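Protease Do-like 2, chloroplastic (Arabidopsis thaliana, PDB 4FLN) acts as a chloroplast serine protease of the S1C family, performing the primary cleavage of photodamaged D1 protein in photosystem II. Local coordinates at residues L87-C92 against I212-Q217; C121-L126 against T234-F239; L187-D192 against V230-V235; G156-G161 against P197-G202; V51-T56 against G76-I81. All blocks are in the same frame, centred on the assembly; numbering follows the deposited sequence.

Contact 1. Residues L87-C92 against I212-Q217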
# COMPACT_ATOMS: atom_id res chain seq x y z
N LEU B 87 -24.97 -31.29 -15.39
CA LEU B 87 -24.74 -30.84 -14.02
C LEU B 87 -23.77 -29.67 -14.03
O LEU B 87 -22.82 -29.65 -14.80
CB LEU B 87 -24.16 -31.99 -13.20
CG LEU B 87 -24.32 -31.96 -11.68
CD1 LEU B 87 -25.64 -31.35 -11.30
CD2 LEU B 87 -24.22 -33.38 -11.16
N THR B 88 -24.01 -28.69 -13.17
CA THR B 88 -23.06 -27.59 -13.03
C THR B 88 -23.18 -26.88 -11.69
O THR B 88 -23.98 -27.26 -10.84
CB THR B 88 -23.19 -26.56 -14.17
OG1 THR B 88 -22.04 -25.70 -14.17
CG2 THR B 88 -24.45 -25.72 -14.01
N ASN B 89 -22.37 -25.85 -11.48
CA ASN B 89 -22.53 -25.01 -10.31
C ASN B 89 -23.64 -24.00 -10.57
O ASN B 89 -23.86 -23.60 -11.71
CB ASN B 89 -21.24 -24.28 -9.96
CG ASN B 89 -20.22 -25.19 -9.34
OD1 ASN B 89 -19.09 -25.29 -9.80
ND2 ASN B 89 -20.62 -25.87 -8.28
N ALA B 90 -24.34 -23.59 -9.52
CA ALA B 90 -25.41 -22.64 -9.72
C ALA B 90 -24.83 -21.27 -10.07
O ALA B 90 -25.39 -20.54 -10.87
CB ALA B 90 -26.28 -22.57 -8.51
N HIS B 91 -23.67 -20.95 -9.50
CA HIS B 91 -23.05 -19.65 -9.74
C HIS B 91 -22.62 -19.48 -11.20
O HIS B 91 -22.50 -18.36 -11.69
CB HIS B 91 -21.90 -19.38 -8.75
CG HIS B 91 -20.58 -19.95 -9.17
ND1 HIS B 91 -19.95 -20.96 -8.47
CD2 HIS B 91 -19.75 -19.64 -10.20
CE1 HIS B 91 -18.80 -21.24 -9.05
NE2 HIS B 91 -18.65 -20.45 -10.10
N CYS B 92 -22.41 -20.59 -11.90
CA CYS B 92 -22.12 -20.51 -13.33
C CYS B 92 -23.29 -19.91 -14.12
O CYS B 92 -23.09 -19.05 -14.97
CB CYS B 92 -21.74 -21.89 -13.91
SG CYS B 92 -20.28 -22.64 -13.16
N ILE B 212 -16.91 -38.35 -8.43
CA ILE B 212 -17.08 -38.32 -6.98
C ILE B 212 -17.61 -37.01 -6.43
O ILE B 212 -17.66 -36.82 -5.22
CB ILE B 212 -15.82 -38.78 -6.23
CG1 ILE B 212 -14.60 -37.98 -6.69
CG2 ILE B 212 -15.63 -40.28 -6.42
CD1 ILE B 212 -14.54 -36.59 -6.11
N GLY B 213 -17.96 -36.08 -7.32
CA GLY B 213 -18.52 -34.81 -6.91
C GLY B 213 -18.35 -33.74 -7.98
O GLY B 213 -17.99 -34.05 -9.11
N VAL B 214 -18.61 -32.49 -7.62
CA VAL B 214 -18.51 -31.39 -8.57
C VAL B 214 -17.47 -30.40 -8.08
O VAL B 214 -17.43 -30.09 -6.89
CB VAL B 214 -19.87 -30.67 -8.72
CG1 VAL B 214 -19.74 -29.38 -9.54
CG2 VAL B 214 -20.88 -31.60 -9.35
N ALA B 215 -16.62 -29.91 -8.97
CA ALA B 215 -15.58 -28.95 -8.57
C ALA B 215 -16.22 -27.63 -8.24
O ALA B 215 -17.25 -27.27 -8.81
CB ALA B 215 -14.53 -28.78 -9.66
N PHE B 216 -15.63 -26.91 -7.28
CA PHE B 216 -16.15 -25.62 -6.85
C PHE B 216 -15.04 -24.60 -6.65
O PHE B 216 -14.14 -24.80 -5.82
CB PHE B 216 -16.95 -25.81 -5.55
CG PHE B 216 -17.37 -24.52 -4.90
CD1 PHE B 216 -18.50 -23.85 -5.33
CD2 PHE B 216 -16.64 -23.99 -3.85
CE1 PHE B 216 -18.88 -22.66 -4.73
CE2 PHE B 216 -17.02 -22.81 -3.24
CZ PHE B 216 -18.14 -22.14 -3.68
N GLN B 217 -15.09 -23.51 -7.41
CA GLN B 217 -14.15 -22.40 -7.26
C GLN B 217 -14.83 -21.06 -7.52
O GLN B 217 -15.48 -20.87 -8.55
CB GLN B 217 -12.97 -22.59 -8.22
CG GLN B 217 -11.95 -21.46 -8.20
CD GLN B 217 -11.23 -21.34 -6.87
OE1 GLN B 217 -11.54 -20.47 -6.05
NE2 GLN B 217 -10.26 -22.22 -6.64
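N89 and H91 of the first β-barrel face V214, F216 and Q217 of the second across the active-site cleft of this chymotrypsin-like protease. H91 is the probable charge-relay histidine. With CG set between the backbone N and the carbonyl carbon (chi1 85°), its imidazole points toward the F216-Q217 backbone, CE1 lying 3.4 Å from Q217 O, oblique to the ring. This carbonyl accepts a weak hydrogen bond from S200 OG. F216 brings CE1 to 4.2 Å from H91 ND1, its ring meeting the imidazole obliquely. N89 lies deeper, with CG anti to its carbonyl carbon (chi1 -75°). Its ND2 comes up at the edge of the F216 ring, close to the ring plane and 4.2 Å from CD1, and is also 3.8 Å from V214 CG1. The polar partner of this amide is D122 O, which accepts from ND2. Further from the cleft, L87 CG and V214 CG2 make an apolar contact at 4.2 Å. No hydrogen bond joins the two segments, which implies that they meet by van der Waals packing, the polar groups around H91 being tied instead to the neighbouring loops that carry D122 and S200.

Contact 2. Residues C121-L126 against T234-F239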
# COMPACT_ATOMS: atom_id res chain seq x y z
N CYS B 121 -26.22 -25.19 -1.88
CA CYS B 121 -25.33 -26.30 -2.23
C CYS B 121 -24.58 -26.04 -3.54
O CYS B 121 -23.77 -26.86 -3.98
CB CYS B 121 -26.13 -27.60 -2.34
SG CYS B 121 -27.42 -27.55 -3.60
N ASP B 122 -24.88 -24.89 -4.16
CA ASP B 122 -24.28 -24.46 -5.43
C ASP B 122 -24.31 -25.48 -6.57
O ASP B 122 -23.28 -25.82 -7.15
CB ASP B 122 -22.87 -23.89 -5.24
CG ASP B 122 -22.39 -23.11 -6.47
OD1 ASP B 122 -23.25 -22.62 -7.24
OD2 ASP B 122 -21.17 -22.99 -6.66
N ILE B 123 -25.50 -25.97 -6.88
CA ILE B 123 -25.66 -26.93 -7.95
C ILE B 123 -26.75 -26.45 -8.90
O ILE B 123 -27.72 -25.81 -8.48
CB ILE B 123 -26.03 -28.34 -7.38
CG1 ILE B 123 -24.86 -28.91 -6.58
CG2 ILE B 123 -26.41 -29.30 -8.50
CD1 ILE B 123 -25.18 -30.22 -5.91
N ALA B 124 -26.59 -26.75 -10.18
CA ALA B 124 -27.64 -26.45 -11.14
C ALA B 124 -27.70 -27.55 -12.18
O ALA B 124 -26.68 -28.12 -12.55
CB ALA B 124 -27.44 -25.10 -11.78
N LEU B 125 -28.91 -27.85 -12.62
CA LEU B 125 -29.12 -28.83 -13.66
C LEU B 125 -29.48 -28.06 -14.92
O LEU B 125 -30.12 -27.01 -14.84
CB LEU B 125 -30.24 -29.78 -13.27
CG LEU B 125 -29.94 -31.26 -13.43
CD1 LEU B 125 -28.56 -31.57 -12.88
CD2 LEU B 125 -31.00 -32.09 -12.71
N LEU B 126 -29.04 -28.55 -16.07
CA LEU B 126 -29.40 -27.92 -17.33
C LEU B 126 -29.94 -28.96 -18.31
O LEU B 126 -29.51 -30.13 -18.29
CB LEU B 126 -28.20 -27.21 -17.96
CG LEU B 126 -27.38 -26.19 -17.17
CD1 LEU B 126 -26.17 -25.81 -18.00
CD2 LEU B 126 -28.18 -24.96 -16.83
N THR B 234 -22.86 -37.27 -2.36
CA THR B 234 -23.98 -37.34 -1.42
C THR B 234 -24.81 -36.06 -1.39
O THR B 234 -26.03 -36.11 -1.31
CB THR B 234 -23.52 -37.74 -0.00
OG1 THR B 234 -22.76 -36.68 0.57
CG2 THR B 234 -22.64 -38.97 -0.07
N VAL B 235 -24.15 -34.90 -1.45
CA VAL B 235 -24.86 -33.64 -1.47
C VAL B 235 -25.55 -33.51 -2.80
O VAL B 235 -26.63 -32.93 -2.90
CB VAL B 235 -23.92 -32.45 -1.31
CG1 VAL B 235 -24.67 -31.16 -1.54
CG2 VAL B 235 -23.29 -32.46 0.07
N VAL B 236 -24.92 -34.06 -3.82
CA VAL B 236 -25.51 -34.08 -5.16
C VAL B 236 -26.74 -34.96 -5.24
O VAL B 236 -27.75 -34.56 -5.82
CB VAL B 236 -24.51 -34.54 -6.22
CG1 VAL B 236 -25.21 -34.65 -7.57
CG2 VAL B 236 -23.35 -33.58 -6.29
N SER B 237 -26.66 -36.16 -4.66
CA SER B 237 -27.79 -37.09 -4.64
C SER B 237 -28.97 -36.40 -4.01
O SER B 237 -30.06 -36.38 -4.56
CB SER B 237 -27.49 -38.35 -3.82
OG SER B 237 -26.29 -38.97 -4.22
N HIS B 238 -28.72 -35.82 -2.83
CA HIS B 238 -29.74 -35.12 -2.08
C HIS B 238 -30.45 -34.11 -2.97
O HIS B 238 -31.66 -33.99 -2.93
CB HIS B 238 -29.12 -34.40 -0.89
CG HIS B 238 -30.13 -33.77 0.01
ND1 HIS B 238 -30.89 -32.68 -0.37
CD2 HIS B 238 -30.52 -34.07 1.27
CE1 HIS B 238 -31.69 -32.33 0.62
NE2 HIS B 238 -31.49 -33.17 1.62
N PHE B 239 -29.67 -33.40 -3.77
CA PHE B 239 -30.24 -32.42 -4.67
C PHE B 239 -31.11 -33.08 -5.74
O PHE B 239 -32.23 -32.64 -6.02
CB PHE B 239 -29.13 -31.59 -5.32
CG PHE B 239 -29.65 -30.50 -6.19
CD1 PHE B 239 -30.30 -29.41 -5.63
CD2 PHE B 239 -29.49 -30.56 -7.56
CE1 PHE B 239 -30.79 -28.41 -6.42
CE2 PHE B 239 -29.98 -29.56 -8.36
CZ PHE B 239 -30.63 -28.48 -7.80
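I123, on strand 123-126, meets the ring of F239 on helix 234-239, and its side chain can be followed outward atom by atom. CB stands over one face of the aromatic ring, 4.3 Å from its centroid and 17° off the normal, displaced toward the rim: a CH-pi contact. From CB the chain forks. The short branch, CG2, is anti to the backbone N and reaches the CD2-CE2 side of the ring, with CD2 at 3.5 Å. The longer branch leaves through CG1, anti to the carbonyl carbon (chi1 -66°), and ends in CD1, which packs 3.8 Å from V236 CG2; the two side chains meet there at about a right angle. CB and CG2 thus cover F239, while the long branch turns to V236, about one helical turn earlier. Beside I123, on the same side of the ring plane but displaced toward CD1, C121 SG lies 4.0 Å from F239 CD1 in an oblique sulfur-aromatic contact, and C121 CB packs 3.9 Å from V235 CG1. Cutting F239 back to an alanine would probably open a gap beside I123 and cost the sulfur of C121 this aromatic contact. Y249 meets the same ring with the planes inclined. The arrangement, in which the helix that ends the protease domain is laid against the first barrel beside the loop of the probable charge-relay aspartate D122, is typical of the chymotrypsin-like protease fold.

Contact 3. Residues L187-D192 against V230-V235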
# COMPACT_ATOMS: atom_id res chain seq x y z
N LEU B 187 -21.52 -31.33 3.84
CA LEU B 187 -20.31 -32.12 3.73
C LEU B 187 -19.56 -31.61 2.50
O LEU B 187 -20.18 -31.08 1.57
CB LEU B 187 -20.67 -33.59 3.60
CG LEU B 187 -19.59 -34.68 3.52
CD1 LEU B 187 -18.87 -34.83 4.85
CD2 LEU B 187 -20.22 -36.00 3.11
N GLY B 188 -18.24 -31.73 2.51
CA GLY B 188 -17.42 -31.34 1.38
C GLY B 188 -16.12 -32.11 1.34
O GLY B 188 -15.65 -32.58 2.37
N ILE B 189 -15.54 -32.24 0.15
CA ILE B 189 -14.27 -32.94 -0.03
C ILE B 189 -13.20 -31.93 -0.39
O ILE B 189 -13.39 -31.14 -1.31
CB ILE B 189 -14.35 -33.98 -1.16
CG1 ILE B 189 -15.48 -34.98 -0.92
CG2 ILE B 189 -13.02 -34.71 -1.32
CD1 ILE B 189 -15.81 -35.82 -2.14
N GLN B 190 -12.09 -31.95 0.34
CA GLN B 190 -10.93 -31.13 0.01
C GLN B 190 -9.95 -31.96 -0.81
O GLN B 190 -9.69 -33.12 -0.51
CB GLN B 190 -10.22 -30.71 1.28
CG GLN B 190 -10.45 -29.30 1.74
CD GLN B 190 -9.55 -28.94 2.92
OE1 GLN B 190 -8.37 -29.28 2.93
NE2 GLN B 190 -10.12 -28.27 3.92
N ILE B 191 -9.39 -31.36 -1.85
CA ILE B 191 -8.36 -32.04 -2.62
C ILE B 191 -7.04 -31.28 -2.64
O ILE B 191 -6.98 -30.08 -2.44
CB ILE B 191 -8.79 -32.35 -4.08
CG1 ILE B 191 -9.16 -31.06 -4.81
CG2 ILE B 191 -9.93 -33.39 -4.13
CD1 ILE B 191 -8.66 -31.04 -6.23
N ASP B 192 -6.00 -32.02 -2.96
CA ASP B 192 -4.60 -31.67 -2.80
C ASP B 192 -4.13 -30.81 -3.98
O ASP B 192 -2.96 -30.51 -4.12
CB ASP B 192 -3.85 -33.01 -2.75
CG ASP B 192 -2.37 -32.87 -2.58
OD1 ASP B 192 -1.66 -32.83 -3.61
OD2 ASP B 192 -1.91 -32.85 -1.42
N VAL B 230 -14.58 -29.68 -3.55
CA VAL B 230 -15.50 -30.51 -4.32
C VAL B 230 -16.79 -30.77 -3.58
O VAL B 230 -16.78 -31.29 -2.46
CB VAL B 230 -14.87 -31.87 -4.69
CG1 VAL B 230 -15.89 -32.73 -5.43
CG2 VAL B 230 -13.62 -31.66 -5.53
N ILE B 231 -17.91 -30.42 -4.20
CA ILE B 231 -19.20 -30.84 -3.70
C ILE B 231 -19.36 -32.35 -3.92
O ILE B 231 -19.37 -32.81 -5.06
CB ILE B 231 -20.30 -30.10 -4.45
CG1 ILE B 231 -20.09 -28.59 -4.30
CG2 ILE B 231 -21.67 -30.53 -3.93
CD1 ILE B 231 -20.54 -27.76 -5.47
N PRO B 232 -19.45 -33.12 -2.82
CA PRO B 232 -19.49 -34.59 -2.96
C PRO B 232 -20.80 -35.14 -3.55
O PRO B 232 -21.84 -34.46 -3.57
CB PRO B 232 -19.31 -35.09 -1.52
CG PRO B 232 -19.68 -33.94 -0.66
CD PRO B 232 -19.31 -32.71 -1.42
N THR B 233 -20.71 -36.38 -4.02
CA THR B 233 -21.85 -37.11 -4.56
C THR B 233 -23.07 -37.09 -3.65
O THR B 233 -24.20 -36.91 -4.13
CB THR B 233 -21.47 -38.58 -4.80
OG1 THR B 233 -20.50 -38.64 -5.84
CG2 THR B 233 -22.68 -39.40 -5.21
N THR B 234 -22.86 -37.27 -2.36
CA THR B 234 -23.98 -37.34 -1.42
C THR B 234 -24.81 -36.06 -1.39
O THR B 234 -26.03 -36.11 -1.31
CB THR B 234 -23.52 -37.74 -0.00
OG1 THR B 234 -22.76 -36.68 0.57
CG2 THR B 234 -22.64 -38.97 -0.07
N VAL B 235 -24.15 -34.90 -1.45
CA VAL B 235 -24.86 -33.64 -1.47
C VAL B 235 -25.55 -33.51 -2.80
O VAL B 235 -26.63 -32.93 -2.90
CB VAL B 235 -23.92 -32.45 -1.31
CG1 VAL B 235 -24.67 -31.16 -1.54
CG2 VAL B 235 -23.29 -32.46 0.07
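I189 and V230 form an antiparallel hydrogen-bonded pair, and next to it the ring of P232 fits into a hollow left by L187, G188 and I189. The backbone of G188 forms the floor of that hollow, P232 CD resting 3.6 Å from G188 CA. One side is the long branch of I189, whose CG1 is anti to the carbonyl carbon (chi1 -56°), carrying CD1 along the proline ring to 3.6 Å from P232 CB. A second side is L187, with its CG 4.2 Å from P232 CG. Beyond it, L187 CD2 extends to T234 OG1 at 3.7 Å, and V235 CG2 fits against L187 O. The bulk of V230 fills the opposite end of the pairing: its CB faces I189 CB at 4.1 Å, and its CG2 meets I191 CG2 further along. A glycine in place of P232 would probably leave the hollow over G188 vacant and the end of I189 without its facing surface. The backbone bonds are I189 N to V230 O, 3.0 Å and nearly straight at 171°, and V230 N to I189 O, 2.9 Å and more bent. P232 sits at the N-cap position of helix 233-246, so the strand gives way to the helix at this residue. Because a proline nitrogen has no hydrogen, it cannot extend the ladder to L187 O, which instead accepts from the hydroxyl of Y179; the chemistry thus implies that shape takes over where strand bonding stops.

Contact 4. Residues G156-G161 against P197-G202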
# COMPACT_ATOMS: atom_id res chain seq x y z
N GLY B 156 -12.12 -29.83 -16.41
CA GLY B 156 -12.88 -28.63 -16.71
C GLY B 156 -12.26 -27.75 -17.78
O GLY B 156 -11.26 -28.11 -18.40
N TYR B 157 -12.87 -26.60 -18.01
CA TYR B 157 -12.38 -25.68 -19.02
C TYR B 157 -11.85 -24.40 -18.40
O TYR B 157 -12.63 -23.56 -17.95
CB TYR B 157 -13.48 -25.37 -20.03
CG TYR B 157 -13.91 -26.59 -20.81
CD1 TYR B 157 -13.36 -26.87 -22.05
CD2 TYR B 157 -14.86 -27.46 -20.30
CE1 TYR B 157 -13.74 -27.99 -22.76
CE2 TYR B 157 -15.25 -28.58 -21.01
CZ TYR B 157 -14.68 -28.84 -22.24
OH TYR B 157 -15.07 -29.95 -22.96
N PRO B 158 -10.52 -24.22 -18.40
CA PRO B 158 -9.92 -23.02 -17.80
C PRO B 158 -10.48 -21.76 -18.44
O PRO B 158 -11.00 -21.82 -19.56
CB PRO B 158 -8.44 -23.15 -18.16
CG PRO B 158 -8.23 -24.56 -18.57
CD PRO B 158 -9.53 -25.04 -19.12
N LEU B 159 -10.38 -20.63 -17.74
CA LEU B 159 -10.71 -19.35 -18.35
C LEU B 159 -9.74 -19.09 -19.49
O LEU B 159 -8.53 -19.17 -19.32
CB LEU B 159 -10.65 -18.24 -17.31
CG LEU B 159 -11.68 -18.38 -16.19
CD1 LEU B 159 -11.94 -17.07 -15.49
CD2 LEU B 159 -12.98 -18.91 -16.77
N GLY B 160 -10.28 -18.80 -20.68
CA GLY B 160 -9.46 -18.59 -21.86
C GLY B 160 -9.10 -19.90 -22.54
O GLY B 160 -9.04 -20.95 -21.89
N GLY B 161 -8.87 -19.85 -23.84
CA GLY B 161 -8.49 -21.03 -24.60
C GLY B 161 -9.65 -21.97 -24.89
O GLY B 161 -10.68 -21.94 -24.22
N PRO B 197 -10.93 -21.25 -11.79
CA PRO B 197 -12.33 -20.82 -11.69
C PRO B 197 -13.18 -21.37 -12.81
O PRO B 197 -14.26 -21.90 -12.56
CB PRO B 197 -12.23 -19.29 -11.81
CG PRO B 197 -10.75 -18.96 -11.77
CD PRO B 197 -10.00 -20.19 -11.40
N GLY B 198 -12.68 -21.28 -14.04
CA GLY B 198 -13.39 -21.84 -15.18
C GLY B 198 -13.63 -23.33 -15.04
O GLY B 198 -14.47 -23.89 -15.74
N ASN B 199 -12.90 -23.98 -14.14
CA ASN B 199 -12.98 -25.43 -14.00
C ASN B 199 -14.13 -25.99 -13.16
O ASN B 199 -14.49 -27.15 -13.33
CB ASN B 199 -11.65 -26.02 -13.54
CG ASN B 199 -10.78 -26.42 -14.69
OD1 ASN B 199 -10.74 -25.74 -15.72
ND2 ASN B 199 -10.10 -27.55 -14.56
N SER B 200 -14.71 -25.19 -12.27
CA SER B 200 -15.97 -25.57 -11.64
C SER B 200 -16.97 -25.16 -12.68
O SER B 200 -16.75 -24.16 -13.34
CB SER B 200 -16.21 -24.78 -10.35
OG SER B 200 -16.31 -23.39 -10.58
N GLY B 201 -18.07 -25.88 -12.88
CA GLY B 201 -18.54 -27.04 -12.15
C GLY B 201 -18.35 -28.39 -12.82
O GLY B 201 -19.27 -29.21 -12.81
N GLY B 202 -17.26 -28.59 -13.55
CA GLY B 202 -16.97 -29.90 -14.10
C GLY B 202 -16.78 -31.00 -13.05
O GLY B 202 -16.83 -30.73 -11.85
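Y157 and G198 are bridged by one hydroxyl from outside both segments: S77 OG accepts the N-H of Y157 and donates to the carbonyl O of G198, so that one serine ties the two loops together. Next to this bridge, the amide of N199 lies along the backbone of G156-P158. Its OD1 is 3.1 Å from P158 N, which has no hydrogen to give, and 3.2 Å from Y157 C, so it packs against the chain without bonding to it. Its ND2 lies near the other end of the same run, 3.6 Å from G156 N. L159, on the outer rim, covers G198 and P197. Its CG, anti to the carbonyl carbon (chi1 -64°), directs CD2 to within 3.4 Å of G198 CA, where the missing side chain leaves room for it, and CD1 to 4.3 Å from P197 CB. The segment G198-G202 is the GNSGG motif around the probable catalytic serine S200, the loop that in this family lines the oxyanion hole. In this structure G198 N is hydrogen-bonded to N196 OD1. S200 OG is held by P197 O at 3.2 Å in the carbonyl plane, and S200 N makes a weak bond to the same oxygen. On the outer side of the contact, L159, G160 and G161 are exposed, and R173 of a neighbouring subunit donates through NH2 to G160 O.

Contact 5. Residues V51-T56 against G76-I81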
# COMPACT_ATOMS: atom_id res chain seq x y z
N VAL B 51 -18.41 -30.58 -20.46
CA VAL B 51 -18.89 -29.53 -21.35
C VAL B 51 -18.44 -28.16 -20.85
O VAL B 51 -18.30 -27.94 -19.65
CB VAL B 51 -20.44 -29.58 -21.43
CG1 VAL B 51 -21.01 -28.22 -21.75
CG2 VAL B 51 -20.90 -30.62 -22.43
N LYS B 52 -18.20 -27.23 -21.78
CA LYS B 52 -17.89 -25.86 -21.40
C LYS B 52 -19.18 -25.03 -21.36
O LYS B 52 -20.09 -25.22 -22.17
CB LYS B 52 -16.86 -25.24 -22.36
CG LYS B 52 -16.44 -23.82 -21.98
CD LYS B 52 -15.18 -23.38 -22.73
CE LYS B 52 -14.67 -22.04 -22.21
NZ LYS B 52 -13.27 -21.72 -22.61
N VAL B 53 -19.25 -24.12 -20.39
CA VAL B 53 -20.48 -23.37 -20.15
C VAL B 53 -20.31 -21.89 -20.37
O VAL B 53 -19.51 -21.25 -19.70
CB VAL B 53 -20.97 -23.56 -18.69
CG1 VAL B 53 -22.16 -22.67 -18.40
CG2 VAL B 53 -21.31 -25.02 -18.42
N TYR B 54 -21.07 -21.35 -21.32
CA TYR B 54 -21.09 -19.90 -21.53
C TYR B 54 -22.40 -19.35 -21.00
O TYR B 54 -23.48 -19.85 -21.32
CB TYR B 54 -20.95 -19.55 -23.00
CG TYR B 54 -19.72 -20.10 -23.67
CD1 TYR B 54 -18.65 -19.28 -23.98
CD2 TYR B 54 -19.62 -21.45 -23.99
CE1 TYR B 54 -17.52 -19.78 -24.60
CE2 TYR B 54 -18.50 -21.96 -24.61
CZ TYR B 54 -17.45 -21.12 -24.91
OH TYR B 54 -16.32 -21.63 -25.53
N CYS B 55 -22.30 -18.30 -20.19
CA CYS B 55 -23.47 -17.69 -19.58
C CYS B 55 -23.39 -16.18 -19.51
O CYS B 55 -22.39 -15.61 -19.08
CB CYS B 55 -23.70 -18.26 -18.18
SG CYS B 55 -24.91 -17.33 -17.22
N THR B 56 -24.47 -15.52 -19.93
CA THR B 56 -24.58 -14.08 -19.86
C THR B 56 -25.30 -13.70 -18.58
O THR B 56 -26.37 -14.22 -18.29
CB THR B 56 -25.32 -13.53 -21.07
OG1 THR B 56 -24.55 -13.79 -22.25
CG2 THR B 56 -25.53 -12.04 -20.94
N GLY B 76 -17.59 -21.49 -17.50
CA GLY B 76 -17.56 -22.47 -16.44
C GLY B 76 -17.56 -23.89 -16.97
O GLY B 76 -17.31 -24.11 -18.15
N SER B 77 -17.83 -24.86 -16.11
CA SER B 77 -17.88 -26.25 -16.56
C SER B 77 -19.13 -27.01 -16.15
O SER B 77 -19.72 -26.75 -15.10
CB SER B 77 -16.64 -27.01 -16.10
OG SER B 77 -15.49 -26.49 -16.72
N ALA B 78 -19.53 -27.95 -16.99
CA ALA B 78 -20.64 -28.84 -16.70
C ALA B 78 -20.36 -30.22 -17.29
O ALA B 78 -19.42 -30.38 -18.07
CB ALA B 78 -21.95 -28.26 -17.23
N PHE B 79 -21.15 -31.21 -16.90
CA PHE B 79 -20.96 -32.56 -17.44
C PHE B 79 -22.25 -33.34 -17.50
O PHE B 79 -23.20 -33.06 -16.78
CB PHE B 79 -19.91 -33.32 -16.64
CG PHE B 79 -20.21 -33.42 -15.17
CD1 PHE B 79 -19.87 -32.38 -14.31
CD2 PHE B 79 -20.80 -34.55 -14.64
CE1 PHE B 79 -20.14 -32.47 -12.96
CE2 PHE B 79 -21.07 -34.64 -13.28
CZ PHE B 79 -20.74 -33.60 -12.44
N MET B 80 -22.27 -34.35 -18.36
CA MET B 80 -23.45 -35.18 -18.56
C MET B 80 -23.58 -36.21 -17.44
O MET B 80 -22.70 -37.05 -17.25
CB MET B 80 -23.35 -35.90 -19.90
CG MET B 80 -23.12 -34.97 -21.08
SD MET B 80 -22.79 -35.86 -22.61
CE MET B 80 -22.54 -34.50 -23.75
N ILE B 81 -24.68 -36.11 -16.70
CA ILE B 81 -24.96 -37.05 -15.61
C ILE B 81 -25.94 -38.14 -16.00
O ILE B 81 -26.30 -38.98 -15.18
CB ILE B 81 -25.51 -36.33 -14.39
CG1 ILE B 81 -26.75 -35.52 -14.77
CG2 ILE B 81 -24.44 -35.42 -13.82
CD1 ILE B 81 -27.29 -34.71 -13.62
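V53 and A78 make the tight part of this strand pairing. V53 CG2, anti to the carbonyl carbon while CG1 is anti to the backbone N (chi1 174°), drops onto A78 CB at 3.5 Å. V53 CB lies 3.8 Å from G76 C, close against a residue that adds no side chain of its own. Two antiparallel hydrogen-bonded pairs frame this spot. V51 and A78 exchange both backbone bonds, A78 N to V51 O measuring 2.9 Å and nearly straight at 169°. V53 and G76 do likewise, G76 N to V53 O at 2.9 Å. The side chains of V51, V53 and A78 share one face. These strands, 50-57 and 72-82, are neighbours in the N-terminal barrel of the chymotrypsin-like fold, and K52 is also backbone hydrogen-bonded to K102 on strand 96-102, which closes the barrel. The other face is looser. K52 and S77 form the non-hydrogen-bonded pair between the two tight ones, and their side chains barely touch the opposite strand: K52 CG is 3.9 Å from G76 O, S77 CB 4.0 Å from V51 O. The S77 hydroxyl is engaged instead by Y157 and the loop of S200, and the extended chain of K52 runs past Y157. Packing is also slack at the far end, where M80 brings CE no nearer than 4.4 Å to V51 CG2.

In the fold
Contact 1 sits between the two barrels and touches all the others. Contact 2, its centre about 8 Å away, supplies D122, whose OD1 lies 2.8 Å from H91 N; contact 4, about 11 Å away, supplies S200, so the probable charge-relay residues H91, D122 and S200 are brought together by three contacts. Contact 5 lies beside contact 4, with centres about 9 Å apart, and connects to it through S77 OG, 2.9 Å from Y157 N and 3.0 Å from G198 O. Contacts 2 and 3 share T234 and V235 at the start of helix 233-246. Contact 3 lies in the second barrel and meets contact 1 where strands 211-216 and 228-232 pair, V214 N being 2.7 Å from I231 O.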